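Local coordinates for protein Phikz039 (Pseudomonas phage phikz, PDB 3ZBQ) that is a phage-encoded member of the tubulin-like family, known as PhuZ, modelled here with guanosine-5'-diphosphate in its nucleotide pocket, at residues 35-40 / 65-70; 50-55 / 78-83; 112-117 / 149-154. One frame throughout, in Å; residues are numbered along the deposited sequence.

How the contacts relate
Contacts 1 and 2 lie about 20 and 19 Å from the centre of the chain, contact 3 about 9 Å, and contacts 1 and 2 interlock because their segments alternate along the sequence. The centres of these two lie about 10 Å apart, and they meet directly where Ala-54 N is probably hydrogen-bonded to Arg-66 O (2.7 Å) and where Ala-67 CB packs on Ile-51 CG2 (3.5 Å). Contact 2 hands over to contact 3 through Ile-81, whose CD1 lies 3.7 Å from Ile-112 N; those centres are about 16 Å apart. Bound guanosine-5'-diphosphate lies about 5 Å from the side chain of Met-70 in contact 1, and about 9 Å from those of Ile-81 in contact 2 and Pro-114 in contact 3.

Contact 1 of 3, residues 35-40 / 65-70; sequences TSVQNK and KRAIGM
Thr-35 and Val-37 reach across to Gly-69 and Ala-67 through two backbone hydrogen bonds that flank Ser-36. Gly-69 N donates to Thr-35 O at 3.0 Å, and Val-37 N donates to Ala-67 O at 3.2 Å with the N-H...O angle near 164°. In both, the donor sits above the carbonyl plane, and the touching parts of the two segments point 132° apart. The bonds frame Ser-36 and Ile-68 as a non-hydrogen-bonded antiparallel pair, an isolated bridge. Ala-67 O also receives a weaker CA-H...O contact from Ser-36 CA at 3.5 Å.

The bridge ties the loop after strand 30-34 to the loop entering helix 74-81, which by its place in the tubulin-type fold probably corresponds to the T3 loop beside the nucleotide. Thr-35 OG1 lies between its backbone N and carbonyl carbon (chi1 58°), a position from which it passes over Gly-69 and crosses the Met-70 side chain at about a right angle, 3.8 Å from Met-70 CG. This hydroxyl finds its polar partner in Ser-108 OG, so toward Met-70 it offers packing alone. At the solvent side, Val-37 CG1 covers Ala-67 CB at 3.8 Å.

Beyond the bridge, Val-37 to Lys-40 form a type I beta turn closed by Lys-40 N to Val-37 O, and Ser-36 OG takes a weak bond from Gln-38 N. Asn-39 ND2 anchors this turn on Asp-34 OD2.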
ATOM      1  N   THR A  35       4.850 -14.995   2.240  1.00  6.36           N
ATOM      2  CA  THR A  35       4.662 -16.239   2.990  1.00  7.57           C
ATOM      3  C   THR A  35       4.532 -17.408   2.019  1.00  8.86           C
ATOM      4  O   THR A  35       4.008 -18.473   2.359  1.00  9.05           O
ATOM      5  CB  THR A  35       3.393 -16.172   3.847  1.00  6.62           C
ATOM      6  OG1 THR A  35       2.277 -15.921   2.985  1.00  5.59           O
ATOM      7  CG2 THR A  35       3.494 -15.030   4.874  1.00  6.92           C
ATOM      8  N   SER A  36       5.018 -17.210   0.801  1.00  8.42           N
ATOM      9  CA  SER A  36       4.767 -18.157  -0.281  1.00 12.36           C
ATOM     10  C   SER A  36       5.961 -18.216  -1.228  1.00 12.12           C
ATOM     11  O   SER A  36       6.480 -17.173  -1.632  1.00 15.10           O
ATOM     12  CB  SER A  36       3.509 -17.721  -1.038  1.00 17.71           C
ATOM     13  OG  SER A  36       3.440 -18.283  -2.338  1.00 21.19           O
ATOM     14  N   VAL A  37       6.413 -19.426  -1.566  1.00 10.25           N
ATOM     15  CA  VAL A  37       7.500 -19.575  -2.541  1.00 12.33           C
ATOM     16  C   VAL A  37       6.957 -19.552  -3.964  1.00 17.76           C
ATOM     17  O   VAL A  37       7.687 -19.281  -4.912  1.00 17.57           O
ATOM     18  CB  VAL A  37       8.340 -20.851  -2.308  1.00 15.69           C
ATOM     19  CG1 VAL A  37       8.910 -20.846  -0.911  1.00 13.58           C
ATOM     20  CG2 VAL A  37       7.495 -22.102  -2.526  1.00 15.78           C
ATOM     21  N   GLN A  38       5.666 -19.830  -4.104  1.00 17.19           N
ATOM     22  CA  GLN A  38       5.055 -19.897  -5.424  1.00 20.61           C
ATOM     23  C   GLN A  38       5.118 -18.549  -6.150  1.00 22.37           C
ATOM     24  O   GLN A  38       5.289 -18.497  -7.373  1.00 24.49           O
ATOM     25  CB  GLN A  38       3.606 -20.381  -5.330  1.00 19.54           C
ATOM     26  CG  GLN A  38       3.061 -20.853  -6.663  1.00 24.46           C
ATOM     27  CD  GLN A  38       1.683 -20.313  -6.971  1.00 23.24           C
ATOM     28  OE1 GLN A  38       1.082 -19.609  -6.163  1.00 22.67           O
ATOM     29  NE2 GLN A  38       1.171 -20.648  -8.157  1.00 28.88           N
ATOM     30  N   ASN A  39       5.002 -17.460  -5.392  1.00 19.69           N
ATOM     31  CA  ASN A  39       4.955 -16.128  -5.983  1.00 17.79           C
ATOM     32  C   ASN A  39       6.306 -15.647  -6.481  1.00 18.95           C
ATOM     33  O   ASN A  39       6.396 -14.623  -7.166  1.00 18.85           O
ATOM     34  CB  ASN A  39       4.391 -15.115  -4.983  1.00 15.93           C
ATOM     35  CG  ASN A  39       2.893 -15.248  -4.804  1.00 16.97           C
ATOM     36  OD1 ASN A  39       2.174 -15.638  -5.731  1.00 16.62           O
ATOM     37  ND2 ASN A  39       2.412 -14.919  -3.612  1.00  9.69           N
ATOM     38  N   LYS A  40       7.358 -16.373  -6.119  1.00 15.59           N
ATOM     39  CA  LYS A  40       8.689 -16.043  -6.600  1.00 18.33           C
ATOM     40  C   LYS A  40       8.744 -16.111  -8.124  1.00 21.45           C
ATOM     41  O   LYS A  40       8.072 -16.939  -8.763  1.00 19.99           O
ATOM     42  CB  LYS A  40       9.740 -16.942  -5.953  1.00 20.28           C
ATOM     43  CG  LYS A  40       9.923 -16.673  -4.459  1.00 17.87           C
ATOM     44  CD  LYS A  40      10.735 -17.766  -3.777  1.00 26.77           C
ATOM     45  CE  LYS A  40      12.151 -17.831  -4.310  1.00 31.20           C
ATOM     46  NZ  LYS A  40      12.793 -19.141  -3.963  1.00 43.51           N
ATOM     47  N   LYS A  65       6.740 -27.711   7.908  1.00 34.06           N
ATOM     48  CA  LYS A  65       7.351 -26.396   7.703  1.00 35.59           C
ATOM     49  C   LYS A  65       7.353 -26.019   6.215  1.00 30.67           C
ATOM     50  O   LYS A  65       8.162 -26.525   5.430  1.00 27.76           O
ATOM     51  CB  LYS A  65       8.773 -26.385   8.261  1.00 41.90           C
ATOM     52  CG  LYS A  65       9.335 -24.996   8.538  1.00 34.45           C
ATOM     53  CD  LYS A  65      10.857 -25.066   8.599  1.00 47.58           C
ATOM     54  CE  LYS A  65      11.425 -24.331   9.801  1.00 54.64           C
ATOM     55  NZ  LYS A  65      12.569 -25.083  10.396  1.00 51.60           N
ATOM     56  N   ARG A  66       6.435 -25.134   5.833  1.00 26.55           N
ATOM     57  CA  ARG A  66       6.234 -24.795   4.425  1.00 25.17           C
ATOM     58  C   ARG A  66       5.872 -23.328   4.199  1.00 18.38           C
ATOM     59  O   ARG A  66       5.618 -22.574   5.140  1.00 20.06           O
ATOM     60  CB  ARG A  66       5.148 -25.681   3.804  1.00 24.80           C
ATOM     61  CG  ARG A  66       5.674 -26.925   3.100  1.00 33.48           C
ATOM     62  CD  ARG A  66       4.550 -27.750   2.464  1.00 28.72           C
ATOM     63  NE  ARG A  66       4.386 -27.499   1.031  1.00 32.73           N
ATOM     64  CZ  ARG A  66       3.620 -28.235   0.228  1.00 29.71           C
ATOM     65  NH1 ARG A  66       2.952 -29.271   0.723  1.00 25.90           N
ATOM     66  NH2 ARG A  66       3.524 -27.944  -1.068  1.00 30.00           N
ATOM     67  N   ALA A  67       5.852 -22.934   2.933  1.00 13.51           N
ATOM     68  CA  ALA A  67       5.472 -21.577   2.572  1.00 11.51           C
ATOM     69  C   ALA A  67       4.520 -21.667   1.404  1.00 10.20           C
ATOM     70  O   ALA A  67       4.934 -21.653   0.239  1.00 11.82           O
ATOM     71  CB  ALA A  67       6.699 -20.755   2.205  1.00 11.55           C
ATOM     72  N   ILE A  68       3.237 -21.796   1.716  1.00 11.22           N
ATOM     73  CA  ILE A  68       2.234 -21.983   0.676  1.00  9.50           C
ATOM     74  C   ILE A  68       1.175 -20.888   0.715  1.00 11.07           C
ATOM     75  O   ILE A  68       0.046 -21.086   0.269  1.00  6.98           O
ATOM     76  CB  ILE A  68       1.579 -23.365   0.793  1.00  8.08           C
ATOM     77  CG1 ILE A  68       1.079 -23.601   2.224  1.00  6.20           C
ATOM     78  CG2 ILE A  68       2.576 -24.441   0.387  1.00 11.88           C
ATOM     79  CD1 ILE A  68       0.163 -24.857   2.369  1.00 11.55           C
ATOM     80  N   GLY A  69       1.545 -19.719   1.240  1.00  6.43           N
ATOM     81  CA  GLY A  69       0.620 -18.604   1.299  1.00  6.65           C
ATOM     82  C   GLY A  69      -0.329 -18.668   2.482  1.00  7.62           C
ATOM     83  O   GLY A  69      -0.303 -19.615   3.282  1.00  8.87           O
ATOM     84  N   MET A  70      -1.190 -17.663   2.578  1.00  6.63           N
ATOM     85  CA  MET A  70      -2.147 -17.579   3.672  1.00  5.83           C
ATOM     86  C   MET A  70      -3.601 -17.601   3.183  1.00  6.34           C
ATOM     87  O   MET A  70      -4.530 -17.533   3.986  1.00  6.14           O
ATOM     88  CB  MET A  70      -1.857 -16.333   4.521  1.00  5.30           C
ATOM     89  CG  MET A  70      -0.605 -16.474   5.372  1.00  8.63           C
ATOM     90  SD  MET A  70      -0.848 -17.528   6.806  1.00 14.13           S
ATOM     91  CE  MET A  70       0.414 -18.758   6.503  1.00 12.69           C
TER

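Contact 2 of 3, residues 50-55 / 78-83; sequences IIIEAD and AELISA
Edge strand 49-51 of the parallel half of the sheet runs on into an extended loop, and this loop is where helix 74-81 settles, with Ile-52 and Ala-54 receiving Leu-80 and Ile-81. Leu-80 and Ile-52 share most of the contact. With CG anti to the backbone N (chi1 170°), the Leu-80 branch is held out from the helix toward the loop, and its two methyls straddle different parts of the chain. CD1 comes down on the backbone, 3.6 Å from Glu-53 O, whereas CD2 touches both Ile-52 O and the methyl of Ala-54, at 4.1 Å from Ala-54 CB. Ile-52 slides past Leu-80 in the opposite direction, its CG2 lying 4.0 Å from Leu-80 CG.

The longer arm of Ile-52 serves the neighbouring residue of the helix. Extended at chi2 (174°), it brings CD1 to within 3.7 Å of Ile-81 CG2, the two side chains crossing at about a right angle. In the three-layer nucleotide-binding domain of tubulin-like proteins, helices cover the faces of a central sheet, and here Ile-81 works in both directions. CG2 faces the loop, while the CG1 branch leads away toward helix 109-122, to Thr-111 and Ser-115. Ile-52 likewise looks past the contact, to Ile-33 of the adjacent strand and Ile-88 of helix 85-91.

No hydrogen bond spans the two segments, so apolar packing holds them together. Within 78-83, Ala-78 O accepts both Ser-82 N and, at 2.7 Å, Ser-82 OG, the two donors arriving from opposite faces of the carbonyl plane.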
ATOM      1  N   ILE A  50      12.779 -12.494   1.245  1.00  5.65           N
ATOM      2  CA  ILE A  50      12.572 -13.247   2.479  1.00  8.41           C
ATOM      3  C   ILE A  50      11.204 -13.907   2.405  1.00  8.19           C
ATOM      4  O   ILE A  50      10.186 -13.226   2.254  1.00  7.16           O
ATOM      5  CB  ILE A  50      12.620 -12.347   3.736  1.00  9.28           C
ATOM      6  CG1 ILE A  50      14.041 -11.875   4.004  1.00 10.24           C
ATOM      7  CG2 ILE A  50      12.110 -13.112   4.955  1.00 10.67           C
ATOM      8  CD1 ILE A  50      14.131 -10.861   5.138  1.00 13.06           C
ATOM      9  N   ILE A  51      11.190 -15.232   2.491  1.00  7.63           N
ATOM     10  CA  ILE A  51       9.944 -15.997   2.534  1.00  7.58           C
ATOM     11  C   ILE A  51       9.717 -16.496   3.961  1.00 10.01           C
ATOM     12  O   ILE A  51      10.570 -17.175   4.531  1.00 11.88           O
ATOM     13  CB  ILE A  51       9.976 -17.176   1.553  1.00  8.39           C
ATOM     14  CG1 ILE A  51      10.245 -16.672   0.135  1.00 11.43           C
ATOM     15  CG2 ILE A  51       8.653 -17.959   1.598  1.00  9.94           C
ATOM     16  CD1 ILE A  51       9.247 -15.616  -0.340  1.00  8.72           C
ATOM     17  N   ILE A  52       8.582 -16.130   4.550  1.00  7.41           N
ATOM     18  CA  ILE A  52       8.295 -16.487   5.935  1.00  9.68           C
ATOM     19  C   ILE A  52       7.533 -17.799   5.952  1.00 14.09           C
ATOM     20  O   ILE A  52       6.380 -17.862   5.516  1.00 10.95           O
ATOM     21  CB  ILE A  52       7.464 -15.405   6.626  1.00  8.43           C
ATOM     22  CG1 ILE A  52       8.210 -14.061   6.577  1.00  8.12           C
ATOM     23  CG2 ILE A  52       7.178 -15.775   8.074  1.00 11.67           C
ATOM     24  CD1 ILE A  52       7.388 -12.902   7.112  1.00 12.24           C
ATOM     25  N   GLU A  53       8.179 -18.845   6.454  1.00 13.44           N
ATOM     26  CA  GLU A  53       7.571 -20.173   6.438  1.00 16.48           C
ATOM     27  C   GLU A  53       6.639 -20.401   7.628  1.00 16.05           C
ATOM     28  O   GLU A  53       6.869 -19.885   8.722  1.00 15.82           O
ATOM     29  CB  GLU A  53       8.654 -21.250   6.426  1.00 21.41           C
ATOM     30  CG  GLU A  53       9.481 -21.314   5.157  1.00 24.48           C
ATOM     31  CD  GLU A  53      10.507 -22.437   5.200  1.00 35.68           C
ATOM     32  OE1 GLU A  53      10.836 -22.890   6.317  1.00 36.87           O
ATOM     33  OE2 GLU A  53      10.975 -22.868   4.123  1.00 41.47           O
ATOM     34  N   ALA A  54       5.596 -21.195   7.414  1.00 21.25           N
ATOM     35  CA  ALA A  54       4.687 -21.555   8.499  1.00 23.83           C
ATOM     36  C   ALA A  54       4.964 -22.988   8.938  1.00 26.74           C
ATOM     37  O   ALA A  54       5.406 -23.808   8.132  1.00 32.01           O
ATOM     38  CB  ALA A  54       3.246 -21.400   8.059  1.00 21.61           C
ATOM     39  N   ASP A  55       4.723 -23.284  10.212  1.00 32.40           N
ATOM     40  CA  ASP A  55       4.854 -24.648  10.716  1.00 31.01           C
ATOM     41  C   ASP A  55       3.828 -25.535  10.031  1.00 34.50           C
ATOM     42  O   ASP A  55       2.627 -25.282  10.123  1.00 34.22           O
ATOM     43  CB  ASP A  55       4.631 -24.695  12.230  1.00 38.19           C
ATOM     44  CG  ASP A  55       5.776 -24.081  13.011  1.00 45.68           C
ATOM     45  OD1 ASP A  55       6.941 -24.292  12.615  1.00 50.62           O
ATOM     46  OD2 ASP A  55       5.510 -23.389  14.019  1.00 48.54           O
ATOM     47  N   ALA A  78      -1.273 -12.464  10.070  1.00  8.08           N
ATOM     48  CA  ALA A  78      -0.737 -11.539  11.073  1.00 10.66           C
ATOM     49  C   ALA A  78      -0.105 -12.297  12.247  1.00 13.55           C
ATOM     50  O   ALA A  78       0.948 -11.905  12.751  1.00 12.42           O
ATOM     51  CB  ALA A  78      -1.819 -10.585  11.553  1.00  8.04           C
ATOM     52  N   GLU A  79      -0.744 -13.387  12.672  1.00  9.36           N
ATOM     53  CA  GLU A  79      -0.199 -14.227  13.745  1.00 10.76           C
ATOM     54  C   GLU A  79       1.173 -14.758  13.377  1.00 11.18           C
ATOM     55  O   GLU A  79       2.065 -14.874  14.224  1.00 14.60           O
ATOM     56  CB  GLU A  79      -1.089 -15.450  13.983  1.00 16.18           C
ATOM     57  CG  GLU A  79      -2.334 -15.227  14.796  1.00 23.14           C
ATOM     58  CD  GLU A  79      -3.112 -16.525  14.986  1.00 40.15           C
ATOM     59  OE1 GLU A  79      -2.609 -17.422  15.705  1.00 49.76           O
ATOM     60  OE2 GLU A  79      -4.219 -16.655  14.411  1.00 40.60           O
ATOM     61  N   LEU A  80       1.326 -15.113  12.106  1.00  6.62           N
ATOM     62  CA  LEU A  80       2.555 -15.721  11.638  1.00 10.64           C
ATOM     63  C   LEU A  80       3.657 -14.670  11.544  1.00 11.67           C
ATOM     64  O   LEU A  80       4.728 -14.825  12.118  1.00  9.58           O
ATOM     65  CB  LEU A  80       2.352 -16.372  10.269  1.00  9.43           C
ATOM     66  CG  LEU A  80       3.659 -16.821   9.601  1.00 12.80           C
ATOM     67  CD1 LEU A  80       4.397 -17.851  10.454  1.00 15.65           C
ATOM     68  CD2 LEU A  80       3.423 -17.350   8.204  1.00 14.92           C
ATOM     69  N   ILE A  81       3.366 -13.589  10.831  1.00  9.60           N
ATOM     70  CA  ILE A  81       4.415 -12.672  10.394  1.00  7.77           C
ATOM     71  C   ILE A  81       4.869 -11.621  11.412  1.00 10.93           C
ATOM     72  O   ILE A  81       5.989 -11.126  11.318  1.00  7.72           O
ATOM     73  CB  ILE A  81       4.060 -11.994   9.033  1.00  8.31           C
ATOM     74  CG1 ILE A  81       2.875 -11.029   9.169  1.00 10.08           C
ATOM     75  CG2 ILE A  81       3.777 -13.051   7.967  1.00  8.19           C
ATOM     76  CD1 ILE A  81       3.291  -9.571   9.446  1.00  8.78           C
ATOM     77  N   SER A  82       4.006 -11.259  12.357  1.00 11.69           N
ATOM     78  CA  SER A  82       4.287 -10.096  13.214  1.00 12.01           C
ATOM     79  C   SER A  82       5.623 -10.150  13.951  1.00 12.93           C
ATOM     80  O   SER A  82       6.357  -9.159  13.997  1.00 10.56           O
ATOM     81  CB  SER A  82       3.150  -9.872  14.208  1.00 16.69           C
ATOM     82  OG  SER A  82       1.966  -9.497  13.526  1.00 20.75           O
ATOM     83  N   ALA A  83       5.950 -11.305  14.516  1.00 12.10           N
ATOM     84  CA  ALA A  83       7.184 -11.433  15.297  1.00 17.12           C
ATOM     85  C   ALA A  83       8.452 -11.374  14.436  1.00 13.87           C
ATOM     86  O   ALA A  83       9.551 -11.177  14.957  1.00 15.98           O
ATOM     87  CB  ALA A  83       7.161 -12.709  16.135  1.00 14.58           C
TER

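Contact 3 of 3, residues 112-117 / 149-154; sequences IGPSLV and KTFEGV
Pro-114 lays its ring against the methyl of Thr-150, the closest approach being 3.5 Å from Pro-114 CB to Thr-150 CG2, with the side chains crossing at about a right angle. Thr-150 presents carbon here because CG2 stands anti to the backbone N, which turns OG1 back to Gly-146 O of its own helix and to Arg-74. Further round the proline, CG meets the edge of the Phe-151 ring, close to its plane, 4.4 Å from CE1. One turn on, Val-154 sets CG2 3.8 Å from Pro-114 O, and its CG1 comes to 4.2 Å from Val-117 CG1.

Helices 109-122 and 138-158, consecutive helices of the tubulin-type nucleotide-binding domain, run nearly parallel here, their local axes 16° apart and 10.1 Å at closest approach. Strand 127-133, between them in sequence, lies beneath Val-117 and Phe-151. Helix 109-122 is kinked at Pro-114, whose N has no hydrogen to give to the preceding turn. With no hydrogen bond across the interface, cohesion here probably rests on dispersion contacts among methyls, a proline ring and an aromatic edge.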
ATOM      1  N   ILE A 112       2.022  -7.868   6.357  1.00  6.08           N
ATOM      2  CA  ILE A 112       3.453  -7.568   6.252  1.00  4.00           C
ATOM      3  C   ILE A 112       3.692  -6.092   5.914  1.00  5.97           C
ATOM      4  O   ILE A 112       4.497  -5.430   6.557  1.00  4.94           O
ATOM      5  CB  ILE A 112       4.158  -8.436   5.178  1.00  5.99           C
ATOM      6  CG1 ILE A 112       4.138  -9.912   5.573  1.00  6.44           C
ATOM      7  CG2 ILE A 112       5.605  -7.980   4.975  1.00  8.54           C
ATOM      8  CD1 ILE A 112       4.529 -10.863   4.419  1.00  6.02           C
ATOM      9  N   GLY A 113       2.984  -5.584   4.906  1.00  4.24           N
ATOM     10  CA  GLY A 113       3.181  -4.211   4.456  1.00  5.44           C
ATOM     11  C   GLY A 113       2.941  -3.194   5.551  1.00  4.85           C
ATOM     12  O   GLY A 113       3.846  -2.425   5.914  1.00  6.27           O
ATOM     13  N   PRO A 114       1.711  -3.158   6.083  1.00  6.17           N
ATOM     14  CA  PRO A 114       1.425  -2.209   7.164  1.00  6.76           C
ATOM     15  C   PRO A 114       2.281  -2.439   8.409  1.00  7.12           C
ATOM     16  O   PRO A 114       2.601  -1.471   9.101  1.00  6.11           O
ATOM     17  CB  PRO A 114      -0.053  -2.457   7.457  1.00  7.92           C
ATOM     18  CG  PRO A 114      -0.617  -2.908   6.130  1.00  5.77           C
ATOM     19  CD  PRO A 114       0.484  -3.771   5.540  1.00  5.04           C
ATOM     20  N   SER A 115       2.657  -3.683   8.693  1.00  7.32           N
ATOM     21  CA  SER A 115       3.554  -3.932   9.823  1.00  6.18           C
ATOM     22  C   SER A 115       4.926  -3.324   9.600  1.00  6.35           C
ATOM     23  O   SER A 115       5.529  -2.792  10.537  1.00  8.34           O
ATOM     24  CB  SER A 115       3.691  -5.423  10.120  1.00  7.35           C
ATOM     25  OG  SER A 115       2.436  -5.973  10.456  1.00  7.48           O
ATOM     26  N   LEU A 116       5.428  -3.401   8.368  1.00  6.35           N
ATOM     27  CA  LEU A 116       6.696  -2.760   8.040  1.00  7.50           C
ATOM     28  C   LEU A 116       6.568  -1.247   8.134  1.00  6.37           C
ATOM     29  O   LEU A 116       7.456  -0.591   8.667  1.00  6.78           O
ATOM     30  CB  LEU A 116       7.208  -3.166   6.655  1.00  6.90           C
ATOM     31  CG  LEU A 116       7.850  -4.552   6.561  1.00 12.71           C
ATOM     32  CD1 LEU A 116       7.934  -5.020   5.105  1.00 12.84           C
ATOM     33  CD2 LEU A 116       9.235  -4.558   7.194  1.00 10.64           C
ATOM     34  N   VAL A 117       5.463  -0.694   7.633  1.00  5.90           N
ATOM     35  CA  VAL A 117       5.252   0.757   7.716  1.00  6.41           C
ATOM     36  C   VAL A 117       5.269   1.208   9.168  1.00  7.44           C
ATOM     37  O   VAL A 117       5.904   2.212   9.520  1.00  6.66           O
ATOM     38  CB  VAL A 117       3.917   1.175   7.079  1.00  6.40           C
ATOM     39  CG1 VAL A 117       3.690   2.680   7.273  1.00  7.34           C
ATOM     40  CG2 VAL A 117       3.919   0.847   5.608  1.00  6.09           C
ATOM     41  N   LYS A 149      -8.854   0.250   7.905  1.00  6.85           N
ATOM     42  CA  LYS A 149      -8.815   0.477   9.343  1.00  6.99           C
ATOM     43  C   LYS A 149      -7.397   0.357   9.883  1.00  4.09           C
ATOM     44  O   LYS A 149      -7.002   1.116  10.777  1.00  6.94           O
ATOM     45  CB  LYS A 149      -9.750  -0.509  10.055  1.00  6.56           C
ATOM     46  CG  LYS A 149     -11.227  -0.159   9.911  1.00  8.79           C
ATOM     47  CD  LYS A 149     -12.094  -1.322  10.385  1.00  8.23           C
ATOM     48  CE  LYS A 149     -13.578  -1.070  10.139  1.00 15.24           C
ATOM     49  NZ  LYS A 149     -14.097   0.058  10.948  1.00 16.69           N
ATOM     50  N   THR A 150      -6.632  -0.581   9.329  1.00  4.22           N
ATOM     51  CA  THR A 150      -5.233  -0.775   9.714  1.00  4.65           C
ATOM     52  C   THR A 150      -4.405   0.501   9.472  1.00  4.32           C
ATOM     53  O   THR A 150      -3.587   0.877  10.304  1.00  6.66           O
ATOM     54  CB  THR A 150      -4.621  -1.965   8.955  1.00  4.98           C
ATOM     55  OG1 THR A 150      -5.240  -3.190   9.417  1.00  5.16           O
ATOM     56  CG2 THR A 150      -3.107  -2.038   9.145  1.00  4.15           C
ATOM     57  N   PHE A 151      -4.616   1.156   8.333  1.00  4.74           N
ATOM     58  CA  PHE A 151      -3.879   2.397   8.034  1.00  4.81           C
ATOM     59  C   PHE A 151      -4.084   3.410   9.147  1.00  5.33           C
ATOM     60  O   PHE A 151      -3.169   4.147   9.524  1.00  5.59           O
ATOM     61  CB  PHE A 151      -4.358   3.015   6.720  1.00  3.87           C
ATOM     62  CG  PHE A 151      -4.234   2.103   5.524  1.00  7.33           C
ATOM     63  CD1 PHE A 151      -3.297   1.071   5.494  1.00  4.93           C
ATOM     64  CD2 PHE A 151      -5.048   2.301   4.414  1.00  5.88           C
ATOM     65  CE1 PHE A 151      -3.185   0.241   4.382  1.00  4.77           C
ATOM     66  CE2 PHE A 151      -4.943   1.474   3.292  1.00  6.88           C
ATOM     67  CZ  PHE A 151      -4.008   0.448   3.275  1.00  5.78           C
ATOM     68  N   GLU A 152      -5.305   3.462   9.659  1.00  5.00           N
ATOM     69  CA  GLU A 152      -5.647   4.396  10.723  1.00  8.70           C
ATOM     70  C   GLU A 152      -4.979   3.971  12.022  1.00  7.51           C
ATOM     71  O   GLU A 152      -4.458   4.808  12.765  1.00  5.98           O
ATOM     72  CB  GLU A 152      -7.166   4.457  10.890  1.00  7.73           C
ATOM     73  CG  GLU A 152      -7.697   5.749  11.502  1.00  7.47           C
ATOM     74  CD  GLU A 152      -7.862   6.878  10.483  1.00 13.40           C
ATOM     75  OE1 GLU A 152      -6.967   7.069   9.632  1.00 11.71           O
ATOM     76  OE2 GLU A 152      -8.890   7.593  10.541  1.00 16.54           O
ATOM     77  N   GLY A 153      -4.988   2.665  12.283  1.00  6.36           N
ATOM     78  CA  GLY A 153      -4.348   2.105  13.463  1.00  7.66           C
ATOM     79  C   GLY A 153      -2.839   2.299  13.447  1.00  8.33           C
ATOM     80  O   GLY A 153      -2.230   2.640  14.469  1.00  7.11           O
ATOM     81  N   VAL A 154      -2.222   2.078  12.287  1.00  5.32           N
ATOM     82  CA  VAL A 154      -0.779   2.269  12.157  1.00  6.46           C
ATOM     83  C   VAL A 154      -0.413   3.754  12.304  1.00  5.09           C
ATOM     84  O   VAL A 154       0.592   4.092  12.934  1.00  6.33           O
ATOM     85  CB  VAL A 154      -0.235   1.676  10.830  1.00  6.81           C
ATOM     86  CG1 VAL A 154       1.204   2.127  10.580  1.00  7.59           C
ATOM     87  CG2 VAL A 154      -0.327   0.142  10.852  1.00  5.66           C
TER